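Local coordinates for protein transcriptional regulator, crp family (Thermotoga maritima, PDB 1O5L) that probably binds DNA and regulates transcription as a CRP-family factor that also carries a cyclic nucleotide-binding-like domain, at residues 78-83 and 118-123; 34-39 and 53-58; 108-111 and 116-119. All coordinates share one frame; numbering follows the deposited sequence.

In the fold
Contacts 1 and 3 belong to one hydrophobic layer along helix 114-139, and contact 2 stands apart on the beta-roll. The centres of contacts 1 and 3 lie 11 Å apart; both use helix 114-139, and they touch where F120 CB meets L110 CD2 at 4.0 Å. Contact 3 folds helix 103-112 back on the start of helix 114-139; contact 1 brings the 78-83 turn onto the same helix slightly further along. Contact 2 is 19 Å from contact 1 and 28 Å from contact 3, centre to centre, across the chain's centre from the latter. All three reach the second subunit, contact 2 through H55 alone.

Contact 1: residues 78-83 and 118-123; sequences FIFSSE and LFFLKD
F80 and F120 meet ring to ring, with F80 CE2 3.8 Å from F120 CZ. The F120 atom lies at the edge of the F80 ring, near its plane, whereas F80 CE2 approaches the F120 ring obliquely. They form an oblique aromatic pair, planes at 87° and centroids 6.0 Å apart. I79 adds a looser touch: its CD1 comes to the edge of the F120 ring, 4.3 Å from CE1. The same isoleucine also serves F80, since I79 CG2 sits 3.6 Å above one face of the F80 ring, toward its rim, and so limits how that ring can tilt. F120 projects from its helix with CG anti to the backbone N (chi1 -173°), which carries the ring out toward the turn. The turn itself is type I, from F78 to S81, and the S81 hydroxyl steadies it by donating from OG to F78 O over 3.1 Å. Further out, F106 meets F120 edge-to-face, L107 and K103 of helix 103-112 pack on F80, and I73 touches both I79 and F120. With an alanine at F80, F120 CZ is likely to lose its aromatic neighbour, and L121 of the second subunit part of what it packs on. D123 ties the helix to the segment before the turn through a hydrogen bond between D123 OD1 and S76 OG, while F78 meets F128 of the second subunit. The turn belongs to the loop between strands 72-73 and 89-92, which probably corresponds to the phosphate-binding cassette of related cyclic nucleotide-binding domains; it rests on the long helix next to its dimer partner, as in the CRP family, where this helix forms much of the subunit interface.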
ATOM      1  N   PHE A  78      -1.873   1.041  -6.530  1.00 49.03           N
ATOM      2  CA  PHE A  78      -2.843   2.001  -7.064  1.00 49.11           C
ATOM      3  C   PHE A  78      -4.165   1.324  -7.434  1.00 48.78           C
ATOM      4  O   PHE A  78      -5.181   2.000  -7.633  1.00 47.97           O
ATOM      5  CB  PHE A  78      -2.244   2.741  -8.276  1.00 49.37           C
ATOM      6  CG  PHE A  78      -1.064   3.624  -7.932  1.00 48.98           C
ATOM      7  CD1 PHE A  78      -1.260   4.917  -7.486  1.00 48.96           C
ATOM      8  CD2 PHE A  78       0.232   3.158  -8.070  1.00 49.86           C
ATOM      9  CE1 PHE A  78      -0.161   5.753  -7.153  1.00 51.56           C
ATOM     10  CE2 PHE A  78       1.345   3.985  -7.739  1.00 51.43           C
ATOM     11  CZ  PHE A  78       1.148   5.273  -7.287  1.00 49.94           C
ATOM     12  N   ILE A  79      -4.156  -0.008  -7.501  1.00 48.99           N
ATOM     13  CA  ILE A  79      -5.303  -0.754  -8.031  1.00 49.23           C
ATOM     14  C   ILE A  79      -6.562  -0.468  -7.257  1.00 49.01           C
ATOM     15  O   ILE A  79      -7.586  -0.130  -7.866  1.00 48.80           O
ATOM     16  CB  ILE A  79      -5.011  -2.282  -8.087  1.00 49.72           C
ATOM     17  CG1 ILE A  79      -3.891  -2.585  -9.088  1.00 49.49           C
ATOM     18  CG2 ILE A  79      -6.260  -3.061  -8.491  1.00 49.31           C
ATOM     19  CD1 ILE A  79      -3.235  -3.966  -8.883  1.00 50.70           C
ATOM     20  N   PHE A  80      -6.465  -0.503  -5.918  1.00 48.69           N
ATOM     21  CA  PHE A  80      -7.637  -0.429  -5.046  1.00 48.20           C
ATOM     22  C   PHE A  80      -7.896   0.939  -4.385  1.00 49.08           C
ATOM     23  O   PHE A  80      -8.707   1.033  -3.457  1.00 48.62           O
ATOM     24  CB  PHE A  80      -7.608  -1.598  -4.025  1.00 47.76           C
ATOM     25  CG  PHE A  80      -7.793  -2.988  -4.683  1.00 47.09           C
ATOM     26  CD1 PHE A  80      -9.056  -3.419  -5.098  1.00 46.48           C
ATOM     27  CD2 PHE A  80      -6.696  -3.815  -4.931  1.00 46.01           C
ATOM     28  CE1 PHE A  80      -9.229  -4.672  -5.728  1.00 45.88           C
ATOM     29  CE2 PHE A  80      -6.832  -5.043  -5.546  1.00 44.06           C
ATOM     30  CZ  PHE A  80      -8.130  -5.476  -5.961  1.00 47.69           C
ATOM     31  N   SER A  81      -7.286   2.019  -4.880  1.00 50.25           N
ATOM     32  CA  SER A  81      -7.709   3.353  -4.394  1.00 51.74           C
ATOM     33  C   SER A  81      -9.115   3.733  -4.875  1.00 52.22           C
ATOM     34  O   SER A  81      -9.709   3.078  -5.737  1.00 51.77           O
ATOM     35  CB  SER A  81      -6.711   4.467  -4.741  1.00 51.66           C
ATOM     36  OG  SER A  81      -6.343   4.459  -6.097  1.00 54.70           O
ATOM     37  N   SER A  82      -9.668   4.760  -4.246  1.00 52.93           N
ATOM     38  CA  SER A  82     -10.777   5.525  -4.832  1.00 53.76           C
ATOM     39  C   SER A  82     -10.339   6.146  -6.179  1.00 53.87           C
ATOM     40  O   SER A  82      -9.233   6.678  -6.305  1.00 54.04           O
ATOM     41  CB  SER A  82     -11.193   6.607  -3.847  1.00 53.83           C
ATOM     42  OG  SER A  82     -10.189   6.697  -2.845  1.00 55.46           O
ATOM     43  N   GLU A  83     -11.194   6.043  -7.191  1.00 54.14           N
ATOM     44  CA  GLU A  83     -10.856   6.521  -8.541  1.00 53.84           C
ATOM     45  C   GLU A  83      -9.429   6.093  -8.947  1.00 52.38           C
ATOM     46  O   GLU A  83      -8.542   6.918  -9.083  1.00 52.93           O
ATOM     47  CB  GLU A  83     -11.045   8.046  -8.618  1.00 54.21           C
ATOM     48  CG  GLU A  83     -11.034   8.624 -10.033  1.00 55.02           C
ATOM     49  CD  GLU A  83     -11.119  10.149 -10.057  1.00 55.37           C
ATOM     50  OE1 GLU A  83     -12.079  10.714  -9.472  1.00 55.97           O
ATOM     51  OE2 GLU A  83     -10.213  10.778 -10.659  1.00 57.77           O
ATOM     52  N   LEU A 118      -1.241 -12.807   1.085  1.00 50.05           N
ATOM     53  CA  LEU A 118      -0.002 -12.419   1.728  1.00 50.53           C
ATOM     54  C   LEU A 118       1.016 -11.839   0.747  1.00 50.22           C
ATOM     55  O   LEU A 118       1.613 -10.810   1.036  1.00 47.99           O
ATOM     56  CB  LEU A 118       0.614 -13.598   2.469  1.00 51.11           C
ATOM     57  CG  LEU A 118       0.140 -13.744   3.919  1.00 52.78           C
ATOM     58  CD1 LEU A 118       0.492 -15.118   4.445  1.00 52.62           C
ATOM     59  CD2 LEU A 118       0.759 -12.657   4.776  1.00 52.88           C
ATOM     60  N   PHE A 119       1.193 -12.513  -0.398  1.00 50.32           N
ATOM     61  CA  PHE A 119       2.064 -12.032  -1.457  1.00 50.63           C
ATOM     62  C   PHE A 119       1.697 -10.622  -1.908  1.00 50.82           C
ATOM     63  O   PHE A 119       2.558  -9.742  -1.916  1.00 50.08           O
ATOM     64  CB  PHE A 119       2.032 -12.977  -2.653  1.00 51.93           C
ATOM     65  CG  PHE A 119       2.856 -12.498  -3.813  1.00 52.66           C
ATOM     66  CD1 PHE A 119       2.300 -11.651  -4.781  1.00 55.43           C
ATOM     67  CD2 PHE A 119       4.193 -12.863  -3.928  1.00 54.73           C
ATOM     68  CE1 PHE A 119       3.078 -11.174  -5.851  1.00 55.94           C
ATOM     69  CE2 PHE A 119       4.973 -12.410  -5.010  1.00 55.26           C
ATOM     70  CZ  PHE A 119       4.410 -11.568  -5.971  1.00 54.52           C
ATOM     71  N   PHE A 120       0.421 -10.426  -2.276  1.00 50.58           N
ATOM     72  CA  PHE A 120      -0.131  -9.131  -2.683  1.00 50.34           C
ATOM     73  C   PHE A 120       0.039  -8.040  -1.616  1.00 50.79           C
ATOM     74  O   PHE A 120       0.482  -6.922  -1.924  1.00 50.85           O
ATOM     75  CB  PHE A 120      -1.634  -9.267  -3.049  1.00 50.90           C
ATOM     76  CG  PHE A 120      -2.228  -8.003  -3.631  1.00 50.49           C
ATOM     77  CD1 PHE A 120      -1.815  -7.544  -4.869  1.00 51.75           C
ATOM     78  CD2 PHE A 120      -3.129  -7.255  -2.926  1.00 52.19           C
ATOM     79  CE1 PHE A 120      -2.305  -6.383  -5.404  1.00 50.27           C
ATOM     80  CE2 PHE A 120      -3.645  -6.062  -3.476  1.00 51.47           C
ATOM     81  CZ  PHE A 120      -3.220  -5.647  -4.721  1.00 51.04           C
ATOM     82  N   LEU A 121      -0.338  -8.331  -0.374  1.00 51.40           N
ATOM     83  CA  LEU A 121      -0.217  -7.332   0.675  1.00 52.44           C
ATOM     84  C   LEU A 121       1.276  -6.972   0.902  1.00 53.11           C
ATOM     85  O   LEU A 121       1.588  -5.789   1.121  1.00 52.53           O
ATOM     86  CB  LEU A 121      -0.867  -7.787   1.967  1.00 51.87           C
ATOM     87  CG  LEU A 121      -2.384  -7.978   2.013  1.00 53.38           C
ATOM     88  CD1 LEU A 121      -2.749  -8.553   3.377  1.00 52.87           C
ATOM     89  CD2 LEU A 121      -3.167  -6.678   1.745  1.00 54.04           C
ATOM     90  N   LYS A 122       2.166  -7.981   0.808  1.00 53.45           N
ATOM     91  CA  LYS A 122       3.617  -7.785   0.845  1.00 54.30           C
ATOM     92  C   LYS A 122       4.145  -6.894  -0.295  1.00 54.87           C
ATOM     93  O   LYS A 122       4.985  -6.016  -0.075  1.00 54.19           O
ATOM     94  CB  LYS A 122       4.346  -9.138   0.824  1.00 54.82           C
ATOM     95  CG  LYS A 122       5.866  -9.070   1.103  1.00 55.40           C
ATOM     96  CD  LYS A 122       6.546 -10.474   1.114  1.00 56.33           C
ATOM     97  CE  LYS A 122       8.083 -10.334   1.259  1.00 59.02           C
ATOM     98  NZ  LYS A 122       8.815 -11.614   1.627  1.00 60.25           N
ATOM     99  N   ASP A 123       3.644  -7.120  -1.504  1.00 55.45           N
ATOM    100  CA  ASP A 123       4.037  -6.331  -2.673  1.00 56.65           C
ATOM    101  C   ASP A 123       3.689  -4.843  -2.505  1.00 56.72           C
ATOM    102  O   ASP A 123       4.515  -3.953  -2.751  1.00 56.38           O
ATOM    103  CB  ASP A 123       3.340  -6.881  -3.912  1.00 57.37           C
ATOM    104  CG  ASP A 123       3.750  -6.181  -5.191  1.00 58.62           C
ATOM    105  OD1 ASP A 123       3.367  -5.057  -5.537  1.00 64.78           O
ATOM    106  OD2 ASP A 123       4.507  -6.756  -5.963  1.00 63.87           O
TER

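Contact 2: residues 34-39 and 53-58; sequences KHQDDP and TEHVSE
Q36 reaches from its turn to the backbone of V56 and holds it with both ends of its carboxamide. The stronger hydrogen bond runs from V56 N to Q36 OE1, 3.0 Å long and fairly straight at 163°, with the donor tilted out of the carbonyl plane of the side chain. The second, from Q36 NE2 to V56 O at 3.3 Å, is weak and bent. Together they pair the side-chain amide with the N-H and C=O of one residue and favour this rotation, with OE1 toward V56 N and NE2 toward V56 O; the NE2 bond adds only a weak hold. The extended chain, with CG anti to the backbone N (chi1 -174°), supplies the length needed.

Van der Waals contacts surround this grip. Q36 NE2 lies over one face of the H55 ring, toward the rim and 3.6 Å from H55 NE2, with amide and ring planes 54° apart. On the valine, CG2 comes within 3.6 Å of Q36 OE1, an apolar methyl alongside the oxygen.

Hydrogen bonds inside 34-39 shape the platform. D38 N bonds to H35 O across a type II turn from H35 to D38, and H35 N donates to D38 OD2 at 2.8 Å from above the carboxylate plane.

The turn follows strand 32-34, an outermost strand of its sheet. Q36 links it to strand 51-56 beside N89, at the start of the intervening strand 89-92: N89 OD1 accepts a hydrogen bond from Q36 N, and N89 also touches V56. H55 leans on I65 of strand 62-68, and its ring meets F136 of the second subunit.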
ATOM      1  N   LYS A  34      -0.466   1.413 -21.173  1.00 51.10           N
ATOM      2  CA  LYS A  34      -1.414   2.366 -20.606  1.00 50.60           C
ATOM      3  C   LYS A  34      -0.788   3.757 -20.600  1.00 50.90           C
ATOM      4  O   LYS A  34       0.453   3.917 -20.526  1.00 50.36           O
ATOM      5  CB  LYS A  34      -1.764   2.019 -19.164  1.00 50.74           C
ATOM      6  CG  LYS A  34      -2.479   0.706 -18.936  1.00 50.11           C
ATOM      7  CD  LYS A  34      -3.933   0.781 -19.382  1.00 49.70           C
ATOM      8  CE  LYS A  34      -4.591  -0.575 -19.376  1.00 49.90           C
ATOM      9  NZ  LYS A  34      -5.993  -0.482 -19.869  1.00 50.77           N
ATOM     10  N   HIS A  35      -1.657   4.759 -20.702  1.00 50.37           N
ATOM     11  CA  HIS A  35      -1.275   6.150 -20.515  1.00 49.97           C
ATOM     12  C   HIS A  35      -1.477   6.546 -19.088  1.00 49.40           C
ATOM     13  O   HIS A  35      -2.370   6.039 -18.401  1.00 48.36           O
ATOM     14  CB  HIS A  35      -2.134   7.086 -21.359  1.00 50.01           C
ATOM     15  CG  HIS A  35      -1.937   6.895 -22.816  1.00 51.05           C
ATOM     16  ND1 HIS A  35      -2.668   5.982 -23.543  1.00 52.00           N
ATOM     17  CD2 HIS A  35      -1.043   7.445 -23.670  1.00 51.73           C
ATOM     18  CE1 HIS A  35      -2.255   6.010 -24.799  1.00 53.44           C
ATOM     19  NE2 HIS A  35      -1.273   6.891 -24.902  1.00 52.37           N
ATOM     20  N   GLN A  36      -0.645   7.498 -18.689  1.00 48.62           N
ATOM     21  CA  GLN A  36      -0.793   8.218 -17.462  1.00 48.26           C
ATOM     22  C   GLN A  36      -2.239   8.713 -17.394  1.00 47.42           C
ATOM     23  O   GLN A  36      -2.768   9.192 -18.378  1.00 46.76           O
ATOM     24  CB  GLN A  36       0.227   9.373 -17.448  1.00 48.18           C
ATOM     25  CG  GLN A  36       0.322  10.168 -16.145  1.00 49.03           C
ATOM     26  CD  GLN A  36       1.703  10.818 -15.966  1.00 50.13           C
ATOM     27  OE1 GLN A  36       2.737  10.228 -16.340  1.00 51.58           O
ATOM     28  NE2 GLN A  36       1.724  12.031 -15.412  1.00 53.09           N
ATOM     29  N   ASP A  37      -2.861   8.546 -16.225  1.00 47.37           N
ATOM     30  CA  ASP A  37      -4.287   8.854 -15.961  1.00 47.55           C
ATOM     31  C   ASP A  37      -5.359   7.874 -16.507  1.00 47.20           C
ATOM     32  O   ASP A  37      -6.536   8.082 -16.242  1.00 46.81           O
ATOM     33  CB  ASP A  37      -4.634  10.288 -16.365  1.00 47.06           C
ATOM     34  CG  ASP A  37      -3.716  11.301 -15.725  1.00 47.49           C
ATOM     35  OD1 ASP A  37      -3.218  11.032 -14.605  1.00 47.31           O
ATOM     36  OD2 ASP A  37      -3.423  12.387 -16.273  1.00 48.05           O
ATOM     37  N   ASP A  38      -4.972   6.841 -17.254  1.00 47.12           N
ATOM     38  CA  ASP A  38      -5.923   5.810 -17.690  1.00 47.64           C
ATOM     39  C   ASP A  38      -6.504   5.104 -16.453  1.00 47.99           C
ATOM     40  O   ASP A  38      -5.769   4.857 -15.499  1.00 48.56           O
ATOM     41  CB  ASP A  38      -5.242   4.755 -18.586  1.00 47.44           C
ATOM     42  CG  ASP A  38      -5.003   5.237 -20.035  1.00 46.71           C
ATOM     43  OD1 ASP A  38      -5.372   6.355 -20.426  1.00 46.16           O
ATOM     44  OD2 ASP A  38      -4.425   4.532 -20.876  1.00 47.78           O
ATOM     45  N   PRO A  39      -7.804   4.795 -16.443  1.00 48.77           N
ATOM     46  CA  PRO A  39      -8.394   4.083 -15.305  1.00 48.85           C
ATOM     47  C   PRO A  39      -7.823   2.694 -15.160  1.00 49.93           C
ATOM     48  O   PRO A  39      -7.476   2.065 -16.156  1.00 49.35           O
ATOM     49  CB  PRO A  39      -9.920   4.043 -15.601  1.00 49.32           C
ATOM     50  CG  PRO A  39     -10.151   4.782 -16.916  1.00 48.76           C
ATOM     51  CD  PRO A  39      -8.804   5.147 -17.477  1.00 48.79           C
ATOM     52  N   THR A  53       8.401   2.425 -17.352  1.00 54.87           N
ATOM     53  CA  THR A  53       7.488   3.377 -16.759  1.00 54.66           C
ATOM     54  C   THR A  53       8.084   4.768 -16.936  1.00 55.41           C
ATOM     55  O   THR A  53       9.266   4.980 -16.638  1.00 55.03           O
ATOM     56  CB  THR A  53       7.187   3.064 -15.268  1.00 54.67           C
ATOM     57  OG1 THR A  53       8.388   2.991 -14.482  1.00 54.58           O
ATOM     58  CG2 THR A  53       6.535   1.700 -15.097  1.00 54.16           C
ATOM     59  N   GLU A  54       7.274   5.700 -17.438  1.00 55.72           N
ATOM     60  CA  GLU A  54       7.739   7.038 -17.706  1.00 56.85           C
ATOM     61  C   GLU A  54       6.692   8.083 -17.315  1.00 57.16           C
ATOM     62  O   GLU A  54       5.525   7.987 -17.703  1.00 57.48           O
ATOM     63  CB  GLU A  54       8.182   7.173 -19.175  1.00 56.55           C
ATOM     64  CG  GLU A  54       7.056   7.065 -20.182  1.00 57.95           C
ATOM     65  CD  GLU A  54       7.505   6.940 -21.641  1.00 58.56           C
ATOM     66  OE1 GLU A  54       8.700   6.633 -21.903  1.00 59.31           O
ATOM     67  OE2 GLU A  54       6.625   7.148 -22.535  1.00 60.96           O
ATOM     68  N   HIS A  55       7.117   9.056 -16.516  1.00 57.50           N
ATOM     69  CA  HIS A  55       6.262  10.160 -16.094  1.00 58.29           C
ATOM     70  C   HIS A  55       6.235  11.282 -17.133  1.00 58.27           C
ATOM     71  O   HIS A  55       7.270  11.702 -17.633  1.00 57.32           O
ATOM     72  CB  HIS A  55       6.735  10.729 -14.766  1.00 58.76           C
ATOM     73  CG  HIS A  55       5.825  11.785 -14.212  1.00 61.25           C
ATOM     74  ND1 HIS A  55       5.829  13.089 -14.672  1.00 62.42           N
ATOM     75  CD2 HIS A  55       4.869  11.724 -13.254  1.00 62.10           C
ATOM     76  CE1 HIS A  55       4.919  13.786 -14.015  1.00 62.62           C
ATOM     77  NE2 HIS A  55       4.326  12.983 -13.148  1.00 63.70           N
ATOM     78  N   VAL A  56       5.029  11.751 -17.441  1.00 58.90           N
ATOM     79  CA  VAL A  56       4.808  12.767 -18.460  1.00 59.31           C
ATOM     80  C   VAL A  56       4.631  14.082 -17.744  1.00 60.01           C
ATOM     81  O   VAL A  56       3.811  14.186 -16.825  1.00 60.37           O
ATOM     82  CB  VAL A  56       3.531  12.508 -19.284  1.00 59.23           C
ATOM     83  CG1 VAL A  56       3.498  13.433 -20.493  1.00 59.32           C
ATOM     84  CG2 VAL A  56       3.444  11.069 -19.729  1.00 58.97           C
ATOM     85  N   SER A  57       5.414  15.072 -18.153  1.00 60.52           N
ATOM     86  CA  SER A  57       5.377  16.387 -17.535  1.00 61.08           C
ATOM     87  C   SER A  57       4.487  17.357 -18.324  1.00 61.70           C
ATOM     88  O   SER A  57       4.116  17.138 -19.487  1.00 61.43           O
ATOM     89  CB  SER A  57       6.793  16.968 -17.421  1.00 60.90           C
ATOM     90  OG  SER A  57       7.295  17.310 -18.702  1.00 60.49           O
ATOM     91  N   GLU A  58       4.220  18.466 -17.662  1.00 62.32           N
ATOM     92  CA  GLU A  58       3.283  19.482 -18.093  1.00 63.01           C
ATOM     93  C   GLU A  58       3.516  19.950 -19.542  1.00 63.35           C
ATOM     94  O   GLU A  58       2.598  20.477 -20.189  1.00 63.51           O
ATOM     95  CB  GLU A  58       3.362  20.667 -17.097  1.00 63.08           C
ATOM     96  CG  GLU A  58       3.025  20.286 -15.639  1.00 63.42           C
ATOM     97  CD  GLU A  58       4.091  19.409 -14.951  1.00 63.93           C
ATOM     98  OE1 GLU A  58       5.189  19.947 -14.653  1.00 65.03           O
ATOM     99  OE2 GLU A  58       3.854  18.184 -14.728  1.00 60.81           O
TER

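Contact 3: residues 108-111 and 116-119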
ATOM      1  N   ASP A 108     -11.843 -12.151  -5.494  1.00 51.28           N
ATOM      2  CA  ASP A 108     -12.316 -13.498  -5.169  1.00 50.50           C
ATOM      3  C   ASP A 108     -11.129 -14.412  -4.918  1.00 50.79           C
ATOM      4  O   ASP A 108     -11.163 -15.181  -3.987  1.00 51.01           O
ATOM      5  CB  ASP A 108     -13.180 -14.121  -6.292  1.00 49.95           C
ATOM      6  CG  ASP A 108     -14.487 -13.386  -6.536  1.00 48.82           C
ATOM      7  OD1 ASP A 108     -14.929 -12.629  -5.663  1.00 48.49           O
ATOM      8  OD2 ASP A 108     -15.166 -13.520  -7.581  1.00 48.49           O
ATOM      9  N   LEU A 109     -10.112 -14.343  -5.775  1.00 51.18           N
ATOM     10  CA  LEU A 109      -8.891 -15.139  -5.626  1.00 52.13           C
ATOM     11  C   LEU A 109      -8.137 -14.841  -4.312  1.00 53.18           C
ATOM     12  O   LEU A 109      -7.668 -15.760  -3.644  1.00 53.37           O
ATOM     13  CB  LEU A 109      -7.942 -14.903  -6.807  1.00 51.85           C
ATOM     14  CG  LEU A 109      -8.377 -15.451  -8.158  1.00 53.58           C
ATOM     15  CD1 LEU A 109      -7.487 -14.941  -9.268  1.00 53.91           C
ATOM     16  CD2 LEU A 109      -8.429 -16.995  -8.184  1.00 54.37           C
ATOM     17  N   LEU A 110      -8.015 -13.553  -3.974  1.00 53.61           N
ATOM     18  CA  LEU A 110      -7.425 -13.115  -2.718  1.00 53.91           C
ATOM     19  C   LEU A 110      -8.135 -13.731  -1.524  1.00 54.19           C
ATOM     20  O   LEU A 110      -7.485 -14.097  -0.527  1.00 54.27           O
ATOM     21  CB  LEU A 110      -7.512 -11.581  -2.586  1.00 53.98           C
ATOM     22  CG  LEU A 110      -6.623 -10.741  -3.509  1.00 55.06           C
ATOM     23  CD1 LEU A 110      -6.770  -9.251  -3.251  1.00 56.63           C
ATOM     24  CD2 LEU A 110      -5.162 -11.146  -3.335  1.00 56.54           C
ATOM     25  N   MET A 111      -9.470 -13.816  -1.599  1.00 53.68           N
ATOM     26  CA  MET A 111     -10.263 -14.322  -0.469  1.00 52.78           C
ATOM     27  C   MET A 111     -10.109 -15.831  -0.295  1.00 52.72           C
ATOM     28  O   MET A 111     -10.325 -16.357   0.807  1.00 52.52           O
ATOM     29  CB  MET A 111     -11.747 -13.938  -0.613  1.00 52.32           C
ATOM     30  CG  MET A 111     -11.983 -12.422  -0.416  1.00 52.39           C
ATOM     31  SD  MET A 111     -13.689 -11.840  -0.406  1.00 51.15           S
ATOM     32  CE  MET A 111     -14.155 -12.348  -1.672  1.00 54.78           C
ATOM     33  N   LEU A 116      -1.515 -16.089  -1.774  1.00 51.09           N
ATOM     34  CA  LEU A 116      -1.711 -14.990  -2.709  1.00 50.73           C
ATOM     35  C   LEU A 116      -1.985 -13.660  -2.001  1.00 51.15           C
ATOM     36  O   LEU A 116      -1.392 -12.616  -2.334  1.00 50.34           O
ATOM     37  CB  LEU A 116      -2.870 -15.307  -3.672  1.00 51.10           C
ATOM     38  CG  LEU A 116      -3.202 -14.262  -4.753  1.00 51.22           C
ATOM     39  CD1 LEU A 116      -1.998 -14.015  -5.705  1.00 52.89           C
ATOM     40  CD2 LEU A 116      -4.418 -14.678  -5.554  1.00 50.88           C
ATOM     41  N   LEU A 117      -2.900 -13.701  -1.034  1.00 51.08           N
ATOM     42  CA  LEU A 117      -3.248 -12.520  -0.246  1.00 51.08           C
ATOM     43  C   LEU A 117      -1.986 -11.935   0.413  1.00 50.45           C
ATOM     44  O   LEU A 117      -1.723 -10.728   0.337  1.00 49.29           O
ATOM     45  CB  LEU A 117      -4.299 -12.883   0.832  1.00 50.67           C
ATOM     46  CG  LEU A 117      -4.727 -11.721   1.750  1.00 51.05           C
ATOM     47  CD1 LEU A 117      -5.215 -10.503   0.961  1.00 50.14           C
ATOM     48  CD2 LEU A 117      -5.821 -12.183   2.704  1.00 52.27           C
ATOM     49  N   LEU A 118      -1.241 -12.807   1.085  1.00 50.05           N
ATOM     50  CA  LEU A 118      -0.002 -12.419   1.728  1.00 50.53           C
ATOM     51  C   LEU A 118       1.016 -11.839   0.747  1.00 50.22           C
ATOM     52  O   LEU A 118       1.613 -10.810   1.036  1.00 47.99           O
ATOM     53  CB  LEU A 118       0.614 -13.598   2.469  1.00 51.11           C
ATOM     54  CG  LEU A 118       0.140 -13.744   3.919  1.00 52.78           C
ATOM     55  CD1 LEU A 118       0.492 -15.118   4.445  1.00 52.62           C
ATOM     56  CD2 LEU A 118       0.759 -12.657   4.776  1.00 52.88           C
ATOM     57  N   PHE A 119       1.193 -12.513  -0.398  1.00 50.32           N
ATOM     58  CA  PHE A 119       2.064 -12.032  -1.457  1.00 50.63           C
ATOM     59  C   PHE A 119       1.697 -10.622  -1.908  1.00 50.82           C
ATOM     60  O   PHE A 119       2.558  -9.742  -1.916  1.00 50.08           O
ATOM     61  CB  PHE A 119       2.032 -12.977  -2.653  1.00 51.93           C
ATOM     62  CG  PHE A 119       2.856 -12.498  -3.813  1.00 52.66           C
ATOM     63  CD1 PHE A 119       2.300 -11.651  -4.781  1.00 55.43           C
ATOM     64  CD2 PHE A 119       4.193 -12.863  -3.928  1.00 54.73           C
ATOM     65  CE1 PHE A 119       3.078 -11.174  -5.851  1.00 55.94           C
ATOM     66  CE2 PHE A 119       4.973 -12.410  -5.010  1.00 55.26           C
ATOM     67  CZ  PHE A 119       4.410 -11.568  -5.971  1.00 54.52           C
TER
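L110 and L116 cross at about a right angle, with L110 CD2 meeting L116 CG at 3.9 Å. Three further apolar approaches complete the joint between helix 103-112 and the start of helix 114-139. L116 CD2 rests against the beta carbon of L109, 3.7 Å from CB. L110 CD2 also lies 3.9 Å from L117 CA, so this one methyl fits against the helix backbone as well as against the L116 branch. A looser contact joins L110 CD2 to L117 CD1 at 4.3 Å. With CG anti to its own N (chi1 -179°), L116 sets CG against L110 CD2 and CD2 against L109, while CD1 turns away from helix 103-112. Beyond the two segments, L110 packs on L117 of the second subunit and L117 on its M111, while L109 packs on L18 and C21 of its own chain.

Carbon also meets backbone oxygen. L117 CB stands 3.7 Å from L110 O, and the CA atoms of L110 and L117 are 4.9 Å apart, the nearest backbone approach of the two segments.

Polar contacts lie round the margin. L116 N forms a weak hydrogen bond with D113 OD1 in the short link between the helices, and D108 OD1 makes a salt bridge to R114 NH1 of the second subunit.

With no hydrogen bond across it, a joint of leucine side chains relies on shape and burial rather than on directed bonds. L110 and L117 serve two interfaces at once, the tight helical bend within the chain and the dimer contact, with charged groups paired at the edge.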